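Large ribosomal subunit protein uL10 (Thermotoga maritima, PDB 1ZAV) probably forms part of the ribosomal stalk, binding large-subunit rRNA and L7/L12 dimers, and so helps the ribosome interact with GTP-bound translation factors. Local coordinates at residues D29-T34 and K80-V85; N102-K107 and S112-G117. One frame throughout, in Å; residues are numbered along the deposited sequence.

Contact 1 (D29-T34 and K80-V85)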
loop_
_atom_site.group_PDB
_atom_site.type_symbol
_atom_site.label_atom_id
_atom_site.label_comp_id
_atom_site.label_asym_id
_atom_site.label_seq_id
_atom_site.Cartn_x
_atom_site.Cartn_y
_atom_site.Cartn_z
ATOM N N ASP A 29 18.002 -22.743 -12.374
ATOM C CA ASP A 29 18.933 -23.863 -12.337
ATOM C C ASP A 29 17.998 -25.067 -12.257
ATOM O O ASP A 29 17.306 -25.240 -11.256
ATOM C CB ASP A 29 19.794 -23.795 -11.073
ATOM C CG ASP A 29 20.643 -25.037 -10.869
ATOM O OD1 ASP A 29 20.368 -26.078 -11.505
ATOM O OD2 ASP A 29 21.585 -24.977 -10.052
ATOM N N PHE A 30 17.966 -25.887 -13.303
ATOM C CA PHE A 30 17.078 -27.046 -13.323
ATOM C C PHE A 30 17.848 -28.369 -13.280
ATOM O O PHE A 30 17.300 -29.437 -13.585
ATOM C CB PHE A 30 16.193 -26.981 -14.572
ATOM C CG PHE A 30 14.928 -27.796 -14.473
ATOM C CD1 PHE A 30 13.980 -27.515 -13.491
ATOM C CD2 PHE A 30 14.681 -28.835 -15.370
ATOM C CE1 PHE A 30 12.797 -28.254 -13.401
ATOM C CE2 PHE A 30 13.501 -29.582 -15.289
ATOM C CZ PHE A 30 12.559 -29.291 -14.301
ATOM N N LEU A 31 19.119 -28.290 -12.894
ATOM C CA LEU A 31 19.977 -29.467 -12.798
ATOM C C LEU A 31 19.408 -30.461 -11.791
ATOM O O LEU A 31 18.873 -30.064 -10.760
ATOM C CB LEU A 31 21.388 -29.057 -12.362
ATOM C CG LEU A 31 22.173 -28.153 -13.317
ATOM C CD1 LEU A 31 23.435 -27.653 -12.637
ATOM C CD2 LEU A 31 22.516 -28.927 -14.576
ATOM N N GLY A 32 19.511 -31.749 -12.098
ATOM C CA GLY A 32 19.021 -32.763 -11.176
ATOM C C GLY A 32 17.561 -33.143 -11.301
ATOM O O GLY A 32 17.164 -34.228 -10.868
ATOM N N PHE A 33 16.755 -32.250 -11.865
ATOM C CA PHE A 33 15.335 -32.516 -12.061
ATOM C C PHE A 33 15.186 -33.559 -13.167
ATOM O O PHE A 33 16.014 -33.641 -14.079
ATOM C CB PHE A 33 14.603 -31.231 -12.457
ATOM C CG PHE A 33 14.358 -30.287 -11.315
ATOM C CD1 PHE A 33 13.208 -30.397 -10.541
ATOM C CD2 PHE A 33 15.270 -29.278 -11.019
ATOM C CE1 PHE A 33 12.965 -29.510 -9.494
ATOM C CE2 PHE A 33 15.035 -28.390 -9.974
ATOM C CZ PHE A 33 13.881 -28.506 -9.210
ATOM N N THR A 34 14.125 -34.350 -13.083
ATOM C CA THR A 34 13.861 -35.400 -14.058
ATOM C C THR A 34 12.947 -34.920 -15.179
ATOM O O THR A 34 12.366 -33.834 -15.102
ATOM C CB THR A 34 13.182 -36.591 -13.382
ATOM O OG1 THR A 34 11.940 -36.159 -12.817
ATOM C CG2 THR A 34 14.059 -37.142 -12.274
ATOM N N LYS A 80 25.476 -18.233 -15.236
ATOM C CA LYS A 80 26.597 -19.000 -14.716
ATOM C C LYS A 80 26.205 -20.460 -14.531
ATOM O O LYS A 80 25.526 -20.815 -13.567
ATOM C CB LYS A 80 27.072 -18.401 -13.386
ATOM C CG LYS A 80 27.702 -17.016 -13.521
ATOM C CD LYS A 80 28.945 -17.058 -14.407
ATOM C CE LYS A 80 29.684 -15.722 -14.432
ATOM N NZ LYS A 80 28.905 -14.624 -15.071
ATOM N N GLY A 81 26.631 -21.299 -15.474
ATOM C CA GLY A 81 26.328 -22.718 -15.414
ATOM C C GLY A 81 25.089 -23.056 -16.219
ATOM O O GLY A 81 24.405 -22.147 -16.692
ATOM N N PRO A 82 24.773 -24.349 -16.404
ATOM C CA PRO A 82 23.581 -24.741 -17.170
ATOM C C PRO A 82 22.350 -24.006 -16.644
ATOM O O PRO A 82 22.039 -24.064 -15.451
ATOM C CB PRO A 82 23.514 -26.256 -16.966
ATOM C CG PRO A 82 24.253 -26.468 -15.668
ATOM C CD PRO A 82 25.411 -25.525 -15.791
ATOM N N THR A 83 21.659 -23.310 -17.537
ATOM C CA THR A 83 20.501 -22.523 -17.142
ATOM C C THR A 83 19.275 -22.730 -18.013
ATOM O O THR A 83 19.357 -22.727 -19.240
ATOM C CB THR A 83 20.848 -21.028 -17.156
ATOM O OG1 THR A 83 22.053 -20.812 -16.411
ATOM C CG2 THR A 83 19.721 -20.215 -16.539
ATOM N N ALA A 84 18.133 -22.913 -17.365
ATOM C CA ALA A 84 16.880 -23.093 -18.076
ATOM C C ALA A 84 16.234 -21.721 -18.089
ATOM O O ALA A 84 16.542 -20.875 -17.243
ATOM C CB ALA A 84 15.994 -24.095 -17.348
ATOM N N VAL A 85 15.336 -21.490 -19.036
ATOM C CA VAL A 85 14.700 -20.196 -19.121
ATOM C C VAL A 85 13.179 -20.288 -19.207
ATOM O O VAL A 85 12.631 -21.041 -20.013
ATOM C CB VAL A 85 15.268 -19.401 -20.343
ATOM C CG1 VAL A 85 14.850 -20.043 -21.649
ATOM C CG2 VAL A 85 14.811 -17.994 -20.295
HETATM O O HOH W 1 19.438 -25.799 -15.571
#
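Leu31 lies across the ring of Pro82, the two side chains meeting at about a right angle. Both methyls of the leucine reach the same ring carbon: CD2 of Leu31 is 3.2 Å from CG of Pro82, tighter than usual van der Waals contact. CG of Leu31 stands anti to its carbonyl carbon (chi1 -64°), which points the fork at the proline ring. The second apolar touch is looser, with CB of Phe30 4.0 Å from CB of Ala84. No direct hydrogen bond joins the segments. One water bridges them, accepting from Phe30 N at 2.7 Å and donating weakly to Pro82 O.

Behind this layer the 29-34 loop holds its own shape. OD1 of Asp29 takes the backbone N-H of Leu31 at 2.9 Å, an Asx turn, with the donor almost in line with the CG-OD1 bond. Phe30 to Phe33 form a type II beta turn, and Gly32 has a backbone conformation that favours a residue without a side chain. CB of Phe33 sits over the centre of the Phe30 ring, 3.3 Å above its plane. On the other segment, OG1 of Thr83 donates to Gly81 O at 2.7 Å, a bond within the segment.

The contact lies at the surface end of the antiparallel sheet, where strand 24-28 runs out into the loop before helix 35-49. Strand 83-88, part of the contact, lies between strands 24-28 and 53-58. The Phe30 ring meets Phe55 of strand 53-58 edge-to-face, and the Phe30 side chain touches Phe103 and Tyr104 of helix 94-106.

Contact 2 (N102-K107 and S112-G117)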
loop_
_atom_site.group_PDB
_atom_site.type_symbol
_atom_site.label_atom_id
_atom_site.label_comp_id
_atom_site.label_asym_id
_atom_site.label_seq_id
_atom_site.Cartn_x
_atom_site.Cartn_y
_atom_site.Cartn_z
ATOM N N ASN A 102 6.332 -22.287 -6.670
ATOM C CA ASN A 102 5.667 -23.358 -5.927
ATOM C C ASN A 102 6.083 -24.754 -6.396
ATOM O O ASN A 102 5.931 -25.733 -5.661
ATOM C CB ASN A 102 4.147 -23.193 -6.031
ATOM C CG ASN A 102 3.637 -21.975 -5.271
ATOM O OD1 ASN A 102 2.562 -21.449 -5.566
ATOM N ND2 ASN A 102 4.409 -21.524 -4.283
ATOM N N PHE A 103 6.608 -24.855 -7.616
ATOM C CA PHE A 103 7.043 -26.146 -8.130
ATOM C C PHE A 103 8.340 -26.534 -7.431
ATOM O O PHE A 103 8.492 -27.671 -6.973
ATOM C CB PHE A 103 7.276 -26.086 -9.646
ATOM C CG PHE A 103 7.725 -27.393 -10.242
ATOM C CD1 PHE A 103 6.805 -28.397 -10.524
ATOM C CD2 PHE A 103 9.068 -27.620 -10.515
ATOM C CE1 PHE A 103 7.218 -29.610 -11.065
ATOM C CE2 PHE A 103 9.496 -28.824 -11.051
ATOM C CZ PHE A 103 8.567 -29.826 -11.332
ATOM N N TYR A 104 9.277 -25.589 -7.363
ATOM C CA TYR A 104 10.555 -25.835 -6.709
ATOM C C TYR A 104 10.302 -26.166 -5.241
ATOM O O TYR A 104 10.999 -26.991 -4.655
ATOM C CB TYR A 104 11.470 -24.610 -6.819
ATOM C CG TYR A 104 12.360 -24.627 -8.046
ATOM C CD1 TYR A 104 11.816 -24.741 -9.327
ATOM C CD2 TYR A 104 13.749 -24.576 -7.923
ATOM C CE1 TYR A 104 12.638 -24.811 -10.464
ATOM C CE2 TYR A 104 14.579 -24.641 -9.046
ATOM C CZ TYR A 104 14.015 -24.762 -10.312
ATOM O OH TYR A 104 14.829 -24.850 -11.417
ATOM N N LYS A 105 9.299 -25.518 -4.659
ATOM C CA LYS A 105 8.949 -25.760 -3.262
ATOM C C LYS A 105 8.398 -27.168 -3.074
ATOM O O LYS A 105 8.810 -27.884 -2.159
ATOM C CB LYS A 105 7.924 -24.732 -2.778
ATOM C CG LYS A 105 8.548 -23.473 -2.199
ATOM C CD LYS A 105 7.490 -22.457 -1.790
ATOM C CE LYS A 105 6.509 -23.030 -0.778
ATOM N NZ LYS A 105 5.454 -22.038 -0.426
ATOM N N ASP A 106 7.471 -27.562 -3.941
ATOM C CA ASP A 106 6.878 -28.896 -3.878
ATOM C C ASP A 106 7.963 -29.964 -4.014
ATOM O O ASP A 106 7.866 -31.045 -3.434
ATOM C CB ASP A 106 5.856 -29.080 -5.004
ATOM C CG ASP A 106 4.693 -28.122 -4.903
ATOM O OD1 ASP A 106 3.843 -28.122 -5.819
ATOM O OD2 ASP A 106 4.622 -27.368 -3.911
ATOM N N LYS A 107 8.997 -29.657 -4.792
ATOM C CA LYS A 107 10.089 -30.596 -5.005
ATOM C C LYS A 107 11.176 -30.450 -3.952
ATOM O O LYS A 107 12.170 -31.174 -3.968
ATOM C CB LYS A 107 10.679 -30.410 -6.407
ATOM C CG LYS A 107 10.083 -31.350 -7.443
ATOM C CD LYS A 107 8.565 -31.278 -7.446
ATOM C CE LYS A 107 7.966 -32.488 -8.133
ATOM N NZ LYS A 107 6.477 -32.476 -8.093
ATOM N N SER A 112 16.970 -20.571 -4.172
ATOM C CA SER A 112 17.965 -19.662 -4.731
ATOM C C SER A 112 18.334 -20.143 -6.138
ATOM O O SER A 112 19.029 -19.443 -6.893
ATOM C CB SER A 112 19.211 -19.599 -3.842
ATOM O OG SER A 112 19.886 -20.838 -3.803
ATOM N N ARG A 113 17.856 -21.340 -6.481
ATOM C CA ARG A 113 18.093 -21.914 -7.801
ATOM C C ARG A 113 17.258 -21.103 -8.803
ATOM O O ARG A 113 17.384 -21.260 -10.019
ATOM C CB ARG A 113 17.692 -23.397 -7.817
ATOM C CG ARG A 113 18.580 -24.307 -6.949
ATOM C CD ARG A 113 17.889 -25.647 -6.642
ATOM N NE ARG A 113 18.476 -26.804 -7.329
ATOM C CZ ARG A 113 18.672 -26.884 -8.640
ATOM N NH1 ARG A 113 19.205 -27.973 -9.181
ATOM N NH2 ARG A 113 18.346 -25.864 -9.413
ATOM N N LEU A 114 16.386 -20.250 -8.268
ATOM C CA LEU A 114 15.567 -19.361 -9.077
ATOM C C LEU A 114 16.340 -18.047 -9.023
ATOM O O LEU A 114 16.077 -17.165 -8.207
ATOM C CB LEU A 114 14.167 -19.204 -8.481
ATOM C CG LEU A 114 13.349 -20.495 -8.372
ATOM C CD1 LEU A 114 11.946 -20.174 -7.893
ATOM C CD2 LEU A 114 13.298 -21.194 -9.721
ATOM N N LYS A 115 17.298 -17.948 -9.933
ATOM C CA LYS A 115 18.242 -16.838 -10.039
ATOM C C LYS A 115 17.817 -15.396 -10.298
ATOM O O LYS A 115 18.572 -14.473 -9.977
ATOM C CB LYS A 115 19.304 -17.242 -11.055
ATOM C CG LYS A 115 20.008 -18.519 -10.662
ATOM C CD LYS A 115 21.207 -18.830 -11.531
ATOM C CE LYS A 115 20.814 -19.398 -12.879
ATOM N NZ LYS A 115 22.023 -19.917 -13.583
ATOM N N GLY A 116 16.635 -15.185 -10.866
ATOM C CA GLY A 116 16.187 -13.832 -11.164
ATOM C C GLY A 116 15.856 -13.696 -12.642
ATOM O O GLY A 116 15.685 -14.704 -13.329
ATOM N N GLY A 117 15.767 -12.465 -13.139
ATOM C CA GLY A 117 15.453 -12.270 -14.545
ATOM C C GLY A 117 14.933 -10.881 -14.857
ATOM O O GLY A 117 15.334 -9.905 -14.228
#
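Tyr104 lays one face of its ring against Leu114. The touching branch is CD2 of Leu114, which stands 3.5 Å from the ring centroid of Tyr104 and only 5° off the ring normal. This is a CH-pi contact over the centre of the face. All six ring carbons lie within 3.9 Å of that one methyl. The two side chains lie alongside each other and point opposite ways, the tyrosine toward the strand and the leucine toward the helix. In Leu114, CD1 runs on extended (chi2 -175°), and the other methyl, CD2, is the one that turns onto the ring.

Arg113 meets the same ring at its edge. Its CB lies near the ring plane, 3.6 Å from CE2 of Tyr104. The arginine chain then bends at chi3, and the guanidinium plane ends 70° from the ring. NH2 of Arg113 is 4.0 Å from CE2 of Tyr104, an oblique approach and not a stack. The guanidinium instead makes a salt bridge with Asp29. The phenol OH bonds to the backbone O of the same Asp29. The Phe33 ring meets the tyrosine ring, and Ala28 touches the Tyr104 side chain.

The contact joins the last turn of helix 94-106 to residues 113-114, where a short 3-10 segment leads into strand 114-119. A leucine in place of Tyr104 would probably leave Asp29 O without its hydroxyl partner and the Leu114 methyl without an aromatic face.

No hydrogen bond crosses between the two segments, and the touching is mostly carbon on carbon. Helix and strand meet mainly through the CH-pi contact and apolar packing. Tyr104 is buried, yet its hydroxyl is paired. The hydroxyl and the arginine charge converge on the neighbouring loop.

Overall arrangement
The centres of the two contacts are about 11 Å apart, and both reach the same antiparallel sheet. They come in series: contact 1 closes at strand 83-88 before helix 94-106 opens contact 2. In the sheet, strand 24-28 lies between strands 83-88 and 114-119. The loop that follows it is the meeting place: Asp29 to Leu31 of contact 1 border Tyr104 and Arg113 of contact 2. Both contacts lie in the sheet-bearing part of the chain, while residues 138-180, mostly the long helix 138-176, form the region that binds L7/L12 dimers.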